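Hydrolase (Rhizobium meliloti, PDB 5HOE) hydrolyses acetyl esters of carbohydrates as an octameric acetylesterase of the SGNH (GDSL-like) hydrolase family. Local coordinates at residues Ile200-Asp203 against His209-Ala212; Thr39-Tyr42 against Gln46-Thr49; Thr86-Ala91 against Gly126-Gln131. All coordinates share one frame; numbering follows the deposited sequence.

Contact 1. Residues Ile200-Asp203 against His209-Ala212; sequences ISTD and HLSA. With PO4 (phosphate ion), chain E.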
loop_
_atom_site.group_PDB
_atom_site.type_symbol
_atom_site.label_atom_id
_atom_site.label_comp_id
_atom_site.label_asym_id
_atom_site.label_seq_id
_atom_site.Cartn_x
_atom_site.Cartn_y
_atom_site.Cartn_z
ATOM N N ILE A 200 39.856 12.240 -12.901
ATOM C CA ILE A 200 40.285 11.020 -12.230
ATOM C C ILE A 200 39.749 9.809 -12.985
ATOM O O ILE A 200 38.900 9.921 -13.867
ATOM C CB ILE A 200 39.835 10.986 -10.743
ATOM C CG1 ILE A 200 38.299 10.959 -10.643
ATOM C CG2 ILE A 200 40.460 12.170 -9.960
ATOM C CD1 ILE A 200 37.782 10.286 -9.395
ATOM N N SER A 201 40.257 8.635 -12.603
ATOM C CA SER A 201 39.730 7.358 -13.055
ATOM C C SER A 201 39.444 6.489 -11.837
ATOM O O SER A 201 39.944 6.742 -10.738
ATOM C CB SER A 201 40.701 6.648 -14.013
ATOM O OG SER A 201 41.882 6.232 -13.366
ATOM N N THR A 202 38.625 5.458 -12.038
ATOM C CA THR A 202 38.404 4.477 -10.982
ATOM C C THR A 202 39.649 3.598 -10.876
ATOM O O THR A 202 39.879 2.750 -11.742
ATOM C CB THR A 202 37.177 3.634 -11.319
ATOM O OG1 THR A 202 36.035 4.488 -11.440
ATOM C CG2 THR A 202 36.908 2.591 -10.237
ATOM N N ASP A 203 40.455 3.788 -9.825
ATOM C CA ASP A 203 41.763 3.160 -9.727
ATOM C C ASP A 203 41.887 2.129 -8.617
ATOM O O ASP A 203 42.982 1.564 -8.437
ATOM C CB ASP A 203 42.866 4.236 -9.601
ATOM C CG ASP A 203 42.777 5.062 -8.336
ATOM O OD1 ASP A 203 41.742 5.058 -7.655
ATOM O OD2 ASP A 203 43.783 5.755 -8.042
ATOM N N HIS A 209 35.972 1.348 -6.426
ATOM C CA HIS A 209 36.304 2.404 -5.491
ATOM C C HIS A 209 37.655 3.034 -5.831
ATOM O O HIS A 209 38.309 2.670 -6.816
ATOM C CB HIS A 209 36.196 1.865 -4.064
ATOM C CG HIS A 209 34.871 1.228 -3.769
ATOM N ND1 HIS A 209 34.694 -0.139 -3.718
ATOM C CD2 HIS A 209 33.655 1.772 -3.541
ATOM C CE1 HIS A 209 33.423 -0.404 -3.450
ATOM N NE2 HIS A 209 32.768 0.736 -3.366
ATOM N N LEU A 210 38.046 4.035 -5.030
ATOM C CA LEU A 210 39.156 4.922 -5.363
ATOM C C LEU A 210 40.243 4.894 -4.293
ATOM O O LEU A 210 39.991 4.609 -3.122
ATOM C CB LEU A 210 38.654 6.363 -5.539
ATOM C CG LEU A 210 37.394 6.639 -6.357
ATOM C CD1 LEU A 210 37.006 8.096 -6.204
ATOM C CD2 LEU A 210 37.659 6.282 -7.786
ATOM N N SER A 211 41.470 5.179 -4.722
ATOM C CA SER A 211 42.597 5.345 -3.820
ATOM C C SER A 211 42.529 6.689 -3.110
ATOM O O SER A 211 41.825 7.606 -3.534
ATOM C CB SER A 211 43.900 5.261 -4.615
ATOM O OG SER A 211 44.097 6.409 -5.415
ATOM N N ALA A 212 43.301 6.808 -2.028
ATOM C CA ALA A 212 43.369 8.076 -1.306
ATOM C C ALA A 212 43.864 9.206 -2.207
ATOM O O ALA A 212 43.308 10.322 -2.188
ATOM C CB ALA A 212 44.256 7.943 -0.064
HETATM P P PO4 E . 29.205 1.293 -3.717
HETATM O O1 PO4 E . 28.452 2.539 -3.349
HETATM O O2 PO4 E . 29.807 1.462 -5.087
HETATM O O3 PO4 E . 30.230 0.793 -2.730
HETATM O O4 PO4 E . 28.302 0.102 -3.692
#
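Both carboxylate oxygens of Asp203 close on a single residue, Ser211, the N-cap of helix 212-229. OD1 of Asp203 accepts the backbone N-H of Ser211 at 2.9 Å, along a nearly straight bond (166°). OD2 of Asp203 accepts the hydroxyl of Ser211, OG, at 2.7 Å. Each oxygen is met on its syn side, by a donor somewhat tilted from the carboxylate plane. The two bonds fix the rotation of the carboxylate. With CG between the backbone N and the carbonyl carbon, chi1 64°, the side chain turns both oxygens to Ser211. Ser211 OG also caps Thr214 N, and Thr214 OG1 bonds Asp203 OD2.

Segment 209-212 also carries His209. Its NE2 donates to O3 of the phosphate at 2.6 Å, in the ring plane. With Asp206 bonded to ND1 and Ser25 nearby, this resembles the Ser-His-Asp triad of SGNH hydrolases. The phosphate, probably from the crystallisation liquor, is also bound by Ser25 N, Ala69 N and Asn108 ND2, consistent with an oxyanion hole.

Leu210 packs its methyl groups against segment 200-203. Its CD1 meets Ile200 CD1 at 3.9 Å, the two side chains crossing near a right angle. Its CD2 rests on Thr202 CA at 3.7 Å.

Contact 2. Residues Thr39-Tyr42 against Gln46-Thr49; sequences TLRY and QRWT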
loop_
_atom_site.group_PDB
_atom_site.type_symbol
_atom_site.label_atom_id
_atom_site.label_comp_id
_atom_site.label_asym_id
_atom_site.label_seq_id
_atom_site.Cartn_x
_atom_site.Cartn_y
_atom_site.Cartn_z
ATOM N N THR A 39 34.978 -3.712 4.537
ATOM C CA THR A 39 36.127 -2.819 4.510
ATOM C C THR A 39 35.944 -1.662 5.489
ATOM O O THR A 39 34.872 -1.456 6.068
ATOM C CB THR A 39 36.380 -2.260 3.108
ATOM O OG1 THR A 39 37.698 -1.720 3.050
ATOM C CG2 THR A 39 35.388 -1.140 2.771
ATOM N N LEU A 40 37.014 -0.882 5.631
ATOM C CA LEU A 40 37.069 0.266 6.521
ATOM C C LEU A 40 36.892 1.549 5.721
ATOM O O LEU A 40 36.896 1.543 4.489
ATOM C CB LEU A 40 38.417 0.297 7.237
ATOM C CG LEU A 40 38.731 -0.916 8.109
ATOM C CD1 LEU A 40 40.195 -0.909 8.493
ATOM C CD2 LEU A 40 37.857 -0.942 9.372
ATOM N N ARG A 41 36.725 2.653 6.453
ATOM C CA ARG A 41 36.497 3.984 5.901
ATOM C C ARG A 41 37.796 4.779 5.871
ATOM O O ARG A 41 38.571 4.760 6.835
ATOM C CB ARG A 41 35.488 4.732 6.778
ATOM C CG ARG A 41 34.868 5.973 6.128
ATOM C CD ARG A 41 33.876 6.613 7.077
ATOM N NE ARG A 41 33.176 7.709 6.430
ATOM C CZ ARG A 41 32.311 8.505 7.026
ATOM N NH1 ARG A 41 32.022 8.327 8.315
ATOM N NH2 ARG A 41 31.724 9.477 6.319
ATOM N N TYR A 42 38.021 5.500 4.777
ATOM C CA TYR A 42 39.148 6.424 4.743
ATOM C C TYR A 42 38.977 7.477 5.839
ATOM O O TYR A 42 37.857 7.923 6.099
ATOM C CB TYR A 42 39.210 7.160 3.397
ATOM C CG TYR A 42 39.797 6.373 2.250
ATOM C CD1 TYR A 42 41.154 6.084 2.215
ATOM C CD2 TYR A 42 39.009 5.942 1.182
ATOM C CE1 TYR A 42 41.700 5.373 1.161
ATOM C CE2 TYR A 42 39.557 5.247 0.123
ATOM C CZ TYR A 42 40.888 4.957 0.118
ATOM O OH TYR A 42 41.418 4.232 -0.933
ATOM N N GLN A 46 41.563 11.919 3.766
ATOM C CA GLN A 46 41.788 11.098 2.587
ATOM C C GLN A 46 40.501 10.858 1.811
ATOM O O GLN A 46 40.485 10.043 0.879
ATOM C CB GLN A 46 42.431 9.775 2.989
ATOM C CG GLN A 46 43.893 9.925 3.397
ATOM C CD GLN A 46 44.568 8.597 3.584
ATOM O OE1 GLN A 46 43.919 7.605 3.901
ATOM N NE2 GLN A 46 45.879 8.561 3.372
ATOM N N ARG A 47 39.418 11.520 2.208
ATOM C CA ARG A 47 38.162 11.519 1.476
ATOM C C ARG A 47 38.132 12.729 0.552
ATOM O O ARG A 47 38.794 13.740 0.809
ATOM C CB ARG A 47 36.980 11.585 2.446
ATOM C CG ARG A 47 37.046 10.557 3.570
ATOM C CD ARG A 47 35.700 10.123 4.101
ATOM N NE ARG A 47 35.141 10.962 5.159
ATOM C CZ ARG A 47 35.231 10.722 6.467
ATOM N NH1 ARG A 47 35.919 9.684 6.949
ATOM N NH2 ARG A 47 34.655 11.560 7.314
ATOM N N TRP A 48 37.358 12.633 -0.530
ATOM C CA TRP A 48 37.284 13.790 -1.413
ATOM C C TRP A 48 36.664 14.977 -0.693
ATOM O O TRP A 48 37.103 16.119 -0.880
ATOM C CB TRP A 48 36.588 13.461 -2.734
ATOM C CG TRP A 48 35.063 13.342 -2.736
ATOM C CD1 TRP A 48 34.342 12.174 -2.814
ATOM C CD2 TRP A 48 34.098 14.400 -2.760
ATOM N NE1 TRP A 48 32.996 12.445 -2.876
ATOM C CE2 TRP A 48 32.819 13.802 -2.832
ATOM C CE3 TRP A 48 34.184 15.793 -2.696
ATOM C CZ2 TRP A 48 31.635 14.551 -2.846
ATOM C CZ3 TRP A 48 33.009 16.540 -2.732
ATOM C CH2 TRP A 48 31.751 15.916 -2.791
ATOM N N THR A 49 35.711 14.713 0.199
ATOM C CA THR A 49 35.062 15.776 0.952
ATOM C C THR A 49 36.068 16.532 1.822
ATOM O O THR A 49 36.078 17.773 1.852
ATOM C CB THR A 49 33.978 15.141 1.812
ATOM O OG1 THR A 49 34.561 14.033 2.509
ATOM C CG2 THR A 49 32.786 14.654 0.945
#
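Arg41 and Arg47 lay their guanidinium groups flat on each other. The group centres are 3.7 Å apart and the planes are only 14° from parallel. The overlap is offset, with NE of Arg41 over the rim of the Arg47 group, 3.4 Å from its NH1. Both atoms are donors, so no bond joins them.

NH1 of Arg47 instead gives a hydrogen bond to Tyr42 O at 2.8 Å. The oxygen lies in the guanidinium plane, and the nitrogen lies in the carbonyl plane. A bend at chi3 (-87°) turns the edge of the Arg47 group, with NH1, to this carbonyl oxygen. The Tyr42 ring has the carbonyl O of Gln46 over one face. CD1 of Tyr42 meets OE1 of Gln46 at 3.6 Å, with the amide turned steeply to the ring.

Arg47 is the N-cap of helix 48-56, which links strands 17-23 and 60-66 in a beta-alpha-beta crossover of the SGNH fold. Segment 39-42 is part of the long loop leading to that helix.

The next shell holds the arginines in place. Arg47 NH2 forms a salt bridge with Glu64 of strand 60-66, which probably eases the repulsion of the pair. Arg41 NE bonds Trp28 O, and its backbone N bonds Tyr143 OH of a neighbouring subunit. Tyr42 OH is hydrogen-bonded to Leu210 O, in the loop before helix 212-229.

Contact 3. Residues Thr86-Ala91 against Gly126-Gln131; sequences TYLPMA and GKLVGQ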
loop_
_atom_site.group_PDB
_atom_site.type_symbol
_atom_site.label_atom_id
_atom_site.label_comp_id
_atom_site.label_asym_id
_atom_site.label_seq_id
_atom_site.Cartn_x
_atom_site.Cartn_y
_atom_site.Cartn_z
ATOM N N THR A 86 14.687 9.061 -1.390
ATOM C CA THR A 86 13.865 8.925 -0.190
ATOM C C THR A 86 14.399 9.767 0.969
ATOM O O THR A 86 13.613 10.264 1.783
ATOM C CB THR A 86 13.774 7.444 0.193
ATOM O OG1 THR A 86 13.185 6.716 -0.886
ATOM C CG2 THR A 86 12.955 7.232 1.478
ATOM N N TYR A 87 15.720 9.900 1.077
ATOM C CA TYR A 87 16.412 10.561 2.189
ATOM C C TYR A 87 16.757 12.024 1.917
ATOM O O TYR A 87 16.850 12.809 2.867
ATOM C CB TYR A 87 17.717 9.782 2.450
ATOM C CG TYR A 87 18.672 10.169 3.589
ATOM C CD1 TYR A 87 19.671 11.137 3.423
ATOM C CD2 TYR A 87 18.627 9.494 4.805
ATOM C CE1 TYR A 87 20.562 11.442 4.459
ATOM C CE2 TYR A 87 19.505 9.785 5.826
ATOM C CZ TYR A 87 20.476 10.748 5.652
ATOM O OH TYR A 87 21.341 11.025 6.703
ATOM N N LEU A 88 16.964 12.422 0.655
ATOM C CA LEU A 88 17.478 13.768 0.392
ATOM C C LEU A 88 16.576 14.882 0.925
ATOM O O LEU A 88 17.101 15.824 1.538
ATOM C CB LEU A 88 17.829 13.925 -1.093
ATOM C CG LEU A 88 18.478 15.253 -1.493
ATOM C CD1 LEU A 88 19.794 15.490 -0.759
ATOM C CD2 LEU A 88 18.720 15.293 -2.986
ATOM N N PRO A 89 15.253 14.864 0.736
ATOM C CA PRO A 89 14.447 15.972 1.292
ATOM C C PRO A 89 14.614 16.162 2.788
ATOM O O PRO A 89 14.789 17.298 3.247
ATOM C CB PRO A 89 13.010 15.617 0.877
ATOM C CG PRO A 89 13.206 14.810 -0.391
ATOM C CD PRO A 89 14.441 13.971 -0.109
ATOM N N MET A 90 14.637 15.069 3.553
ATOM C CA MET A 90 14.906 15.145 4.992
ATOM C C MET A 90 16.299 15.720 5.284
ATOM O O MET A 90 16.478 16.531 6.209
ATOM C CB MET A 90 14.773 13.732 5.603
ATOM C CG MET A 90 13.349 13.185 5.683
ATOM S SD MET A 90 13.209 11.549 6.472
ATOM C CE MET A 90 13.060 10.419 5.090
ATOM N N ALA A 91 17.306 15.317 4.514
ATOM C CA ALA A 91 18.652 15.813 4.774
ATOM C C ALA A 91 18.759 17.298 4.470
ATOM O O ALA A 91 19.411 18.047 5.211
ATOM C CB ALA A 91 19.664 15.034 3.939
ATOM N N GLY A 126 18.050 13.724 -12.020
ATOM C CA GLY A 126 17.176 14.871 -12.187
ATOM C C GLY A 126 16.171 14.996 -11.060
ATOM O O GLY A 126 15.844 16.106 -10.636
ATOM N N LYS A 127 15.662 13.859 -10.568
ATOM C CA LYS A 127 14.772 13.881 -9.412
ATOM C C LYS A 127 15.463 14.530 -8.218
ATOM O O LYS A 127 14.861 15.352 -7.510
ATOM C CB LYS A 127 14.325 12.452 -9.065
ATOM C CG LYS A 127 13.333 12.381 -7.939
ATOM C CD LYS A 127 12.947 10.964 -7.620
ATOM C CE LYS A 127 11.885 10.923 -6.533
ATOM N NZ LYS A 127 11.551 9.525 -6.101
ATOM N N LEU A 128 16.727 14.169 -7.975
ATOM C CA LEU A 128 17.451 14.736 -6.844
ATOM C C LEU A 128 17.693 16.228 -7.041
ATOM O O LEU A 128 17.542 17.012 -6.105
ATOM C CB LEU A 128 18.776 13.990 -6.631
ATOM C CG LEU A 128 18.696 12.487 -6.385
ATOM C CD1 LEU A 128 20.090 11.866 -6.339
ATOM C CD2 LEU A 128 17.906 12.236 -5.108
ATOM N N VAL A 129 18.047 16.639 -8.257
ATOM C CA VAL A 129 18.262 18.054 -8.523
ATOM C C VAL A 129 16.991 18.842 -8.223
ATOM O O VAL A 129 17.026 19.905 -7.586
ATOM C CB VAL A 129 18.744 18.264 -9.971
ATOM C CG1 VAL A 129 18.858 19.771 -10.312
ATOM C CG2 VAL A 129 20.082 17.604 -10.205
ATOM N N GLY A 130 15.848 18.320 -8.671
ATOM C CA GLY A 130 14.574 18.962 -8.394
ATOM C C GLY A 130 14.266 19.070 -6.910
ATOM O O GLY A 130 13.666 20.049 -6.470
ATOM N N GLN A 131 14.637 18.053 -6.123
ATOM C CA GLN A 131 14.411 18.114 -4.681
ATOM C C GLN A 131 15.211 19.247 -4.051
ATOM O O GLN A 131 14.743 19.892 -3.112
ATOM C CB GLN A 131 14.777 16.777 -4.022
ATOM C CG GLN A 131 13.777 15.682 -4.299
ATOM C CD GLN A 131 14.189 14.332 -3.801
ATOM O OE1 GLN A 131 15.370 14.063 -3.601
ATOM N NE2 GLN A 131 13.207 13.457 -3.607
#
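Gln131 reaches from helix 118-133 onto Leu88 and Pro89 of helix 84-95. Its CB points toward that helix. CG lies anti to the carbonyl carbon (chi1 -73°), and the chain runs extended from there. CG of Gln131 comes 4.0 Å from CG of Pro89. CD of Gln131 comes closer, 3.6 Å from the same Pro89 CG. OE1 of Gln131 turns to Leu88, 3.5 Å from its CB, and also touches CD of Pro89. This oxygen is buried here and has no hydrogen-bond partner in the model. NE2 of Gln131 lies 3.5 Å from CG of Pro89 and bonds the carbonyl O of Ser85. With an alanine in place of Gln131, Ser85 O would probably lose this donor and the CG-CD edge of the Pro89 ring would be uncovered.

Deeper in, CD2 of Leu88 meets CD2 of Leu128 at 3.8 Å. Leu88 also touches Phe22 of strand 17-23, so this end of the contact faces the sheet. Helix 84-95 is kinked at Pro89 and Met90, whose N atoms make no bond to the turn before. Pro89 has no N-H for Ser85 O, and Gln131 NE2 supplies a donor instead. On another side of this helix, Tyr87 stacks on Tyr87 of a neighbouring subunit.

The axes of segments 86-91 and 126-131 pass 9.9 Å apart, with a crossing angle of -17°. Such nearly parallel neighbours, joined to the strands by beta-alpha-beta crossovers and packed on one side of a parallel sheet, are typical of the alpha/beta/alpha sandwich of SGNH hydrolases.

In the fold
Along the chain contact 2 comes first, then contact 3, then contact 1. Contacts 1 and 2 are neighbours, with centres 11 Å apart, and touch through Tyr42 on Leu210 and Ala212 on Gln46. This ties the loop before helix 48-56 to that before helix 212-229, beside the probable active site. Contact 3 lies on the opposite side of the chain's centre, 26 Å from contact 1 and 24 Å from contact 2, centre to centre. Its helices, 84-95 and 118-133, pack on one face of the parallel sheet, in the crossovers after strands 60-66 and 100-104. Helix 48-56 is expected on the other face. Contacts 2 and 3 both touch one neighbouring subunit, near an interface of the octamer.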